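Local coordinates for protein histidinol-phosphatase (Listeria monocytogenes serotype 4b str. H7858, PDB 6NLR) that probably hydrolyses histidinol phosphate to histidinol and phosphate in histidine biosynthesis, using a trinuclear metal centre of cobalt and manganese ions, at residues N109-G112 against P113-D116. Residues are numbered along the deposited sequence; the frame is centred on the assembly and turned at random.
Sequences NEYG and PQTD
The Tyr111 ring meets the carboxamide of Gln114 obliquely, CD1 lying 3.7 Å from NE2 with the ring and amide planes 40° apart, while CG of Glu110 rests over one ring face, nearer the ring's periphery than its centre. Tyr111 and Gln114 run side by side; each has CG anti to its carbonyl carbon, and the extended Gln114 chain carries its amide to the ring. The backbone here makes a 3-10 turn. Gln114 N donates to Tyr111 O (2.9 Å). One residue on, Gly112 O accepts two bonds from Thr115, from N at 3.0 Å and from OG1 at 2.7 Å. With chi1 at 69°, OG1 sits between Thr115's own N and C, and it approaches Gly112 O 15° out of the Gly112 carbonyl plane, whereas CG2 packs against Tyr111 O. Pro113, which has no N-H to give, sets CD 3.7 Å from Asn109 O and 3.6 Å from Glu110 O. This surface turn follows helix 101-111 and leads into strand 117-127 of the PHP domain. Tyr111 and Gln114 both pack on Phe72 of helix 68-81, and Asp116 reaches strand 87-95 through a side-chain hydrogen bond to His89.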
ATOM      1  N   ASN A 109      15.173  -5.715  -9.798  1.00 26.73           N
ATOM      2  CA  ASN A 109      16.426  -6.471 -10.060  1.00 30.39           C
ATOM      3  C   ASN A 109      17.626  -5.642  -9.584  1.00 32.02           C
ATOM      4  O   ASN A 109      18.568  -6.247  -9.062  1.00 32.68           O
ATOM      5  CB  ASN A 109      16.577  -6.909 -11.521  1.00 30.21           C
ATOM      6  CG  ASN A 109      15.620  -8.026 -11.912  1.00 32.07           C
ATOM      7  OD1 ASN A 109      15.389  -8.236 -13.095  1.00 34.52           O
ATOM      8  ND2 ASN A 109      15.069  -8.762 -10.959  1.00 28.09           N
ATOM      9  N   GLU A 110      17.615  -4.315  -9.730  1.00 32.10           N
ATOM     10  CA  GLU A 110      18.787  -3.496  -9.309  1.00 35.66           C
ATOM     11  C   GLU A 110      18.823  -3.347  -7.776  1.00 32.74           C
ATOM     12  O   GLU A 110      19.879  -3.565  -7.206  1.00 32.35           O
ATOM     13  CB  GLU A 110      18.803  -2.129  -9.992  1.00 40.18           C
ATOM     14  CG  GLU A 110      19.976  -1.278  -9.545  1.00 47.95           C
ATOM     15  CD  GLU A 110      20.314  -0.079 -10.420  1.00 57.90           C
ATOM     16  OE1 GLU A 110      19.487   0.272 -11.291  1.00 60.58           O
ATOM     17  OE2 GLU A 110      21.408   0.507 -10.225  1.00 63.45           O
ATOM     18  N   TYR A 111      17.733  -2.954  -7.126  1.00 29.46           N
ATOM     19  CA  TYR A 111      17.738  -2.541  -5.697  1.00 30.01           C
ATOM     20  C   TYR A 111      17.212  -3.655  -4.779  1.00 28.54           C
ATOM     21  O   TYR A 111      17.490  -3.604  -3.567  1.00 27.56           O
ATOM     22  CB  TYR A 111      16.948  -1.244  -5.530  1.00 32.68           C
ATOM     23  CG  TYR A 111      17.604  -0.092  -6.247  1.00 33.47           C
ATOM     24  CD1 TYR A 111      18.730   0.527  -5.729  1.00 34.68           C
ATOM     25  CD2 TYR A 111      17.134   0.329  -7.477  1.00 36.29           C
ATOM     26  CE1 TYR A 111      19.365   1.554  -6.407  1.00 34.01           C
ATOM     27  CE2 TYR A 111      17.760   1.349  -8.170  1.00 37.88           C
ATOM     28  CZ  TYR A 111      18.869   1.970  -7.629  1.00 36.33           C
ATOM     29  OH  TYR A 111      19.454   2.980  -8.335  1.00 39.24           O
ATOM     30  N   GLY A 112      16.531  -4.654  -5.334  1.00 27.51           N
ATOM     31  CA  GLY A 112      15.978  -5.778  -4.561  1.00 27.91           C
ATOM     32  C   GLY A 112      16.995  -6.389  -3.599  1.00 27.76           C
ATOM     33  O   GLY A 112      16.645  -6.681  -2.469  1.00 26.90           O
ATOM     34  N   PRO A 113      18.259  -6.633  -4.008  1.00 28.34           N
ATOM     35  CA  PRO A 113      19.256  -7.233  -3.122  1.00 29.16           C
ATOM     36  C   PRO A 113      19.536  -6.417  -1.852  1.00 32.55           C
ATOM     37  O   PRO A 113      20.067  -6.984  -0.936  1.00 35.47           O
ATOM     38  CB  PRO A 113      20.519  -7.326  -4.011  1.00 31.52           C
ATOM     39  CG  PRO A 113      19.952  -7.445  -5.403  1.00 30.70           C
ATOM     40  CD  PRO A 113      18.782  -6.471  -5.371  1.00 30.58           C
ATOM     41  N   GLN A 114      19.198  -5.122  -1.815  1.00 31.33           N
ATOM     42  CA  GLN A 114      19.444  -4.258  -0.625  1.00 32.05           C
ATOM     43  C   GLN A 114      18.245  -4.293   0.334  1.00 30.47           C
ATOM     44  O   GLN A 114      18.282  -3.568   1.327  1.00 30.87           O
ATOM     45  CB  GLN A 114      19.747  -2.829  -1.077  1.00 32.33           C
ATOM     46  CG  GLN A 114      21.147  -2.683  -1.673  1.00 32.54           C
ATOM     47  CD  GLN A 114      21.352  -1.269  -2.148  1.00 34.26           C
ATOM     48  OE1 GLN A 114      21.635  -0.375  -1.350  1.00 33.37           O
ATOM     49  NE2 GLN A 114      21.165  -1.061  -3.443  1.00 33.13           N
ATOM     50  N   THR A 115      17.225  -5.105   0.053  1.00 30.63           N
ATOM     51  CA  THR A 115      15.932  -5.092   0.784  1.00 29.78           C
ATOM     52  C   THR A 115      15.696  -6.452   1.433  1.00 29.49           C
ATOM     53  O   THR A 115      16.265  -7.417   0.973  1.00 26.71           O
ATOM     54  CB  THR A 115      14.760  -4.747  -0.138  1.00 28.59           C
ATOM     55  OG1 THR A 115      14.545  -5.831  -1.042  1.00 27.56           O
ATOM     56  CG2 THR A 115      15.004  -3.473  -0.910  1.00 30.51           C
ATOM     57  N   ASP A 116      14.775  -6.471   2.379  1.00 30.23           N
ATOM     58  CA  ASP A 116      14.468  -7.532   3.355  1.00 34.47           C
ATOM     59  C   ASP A 116      12.948  -7.711   3.482  1.00 29.66           C
ATOM     60  O   ASP A 116      12.509  -8.593   4.204  1.00 29.97           O
ATOM     61  CB  ASP A 116      14.971  -6.973   4.684  1.00 44.43           C
ATOM     62  CG  ASP A 116      15.270  -8.014   5.713  1.00 52.41           C
ATOM     63  OD1 ASP A 116      15.124  -9.193   5.364  1.00 68.45           O
ATOM     64  OD2 ASP A 116      15.650  -7.630   6.848  1.00 60.19           O
TER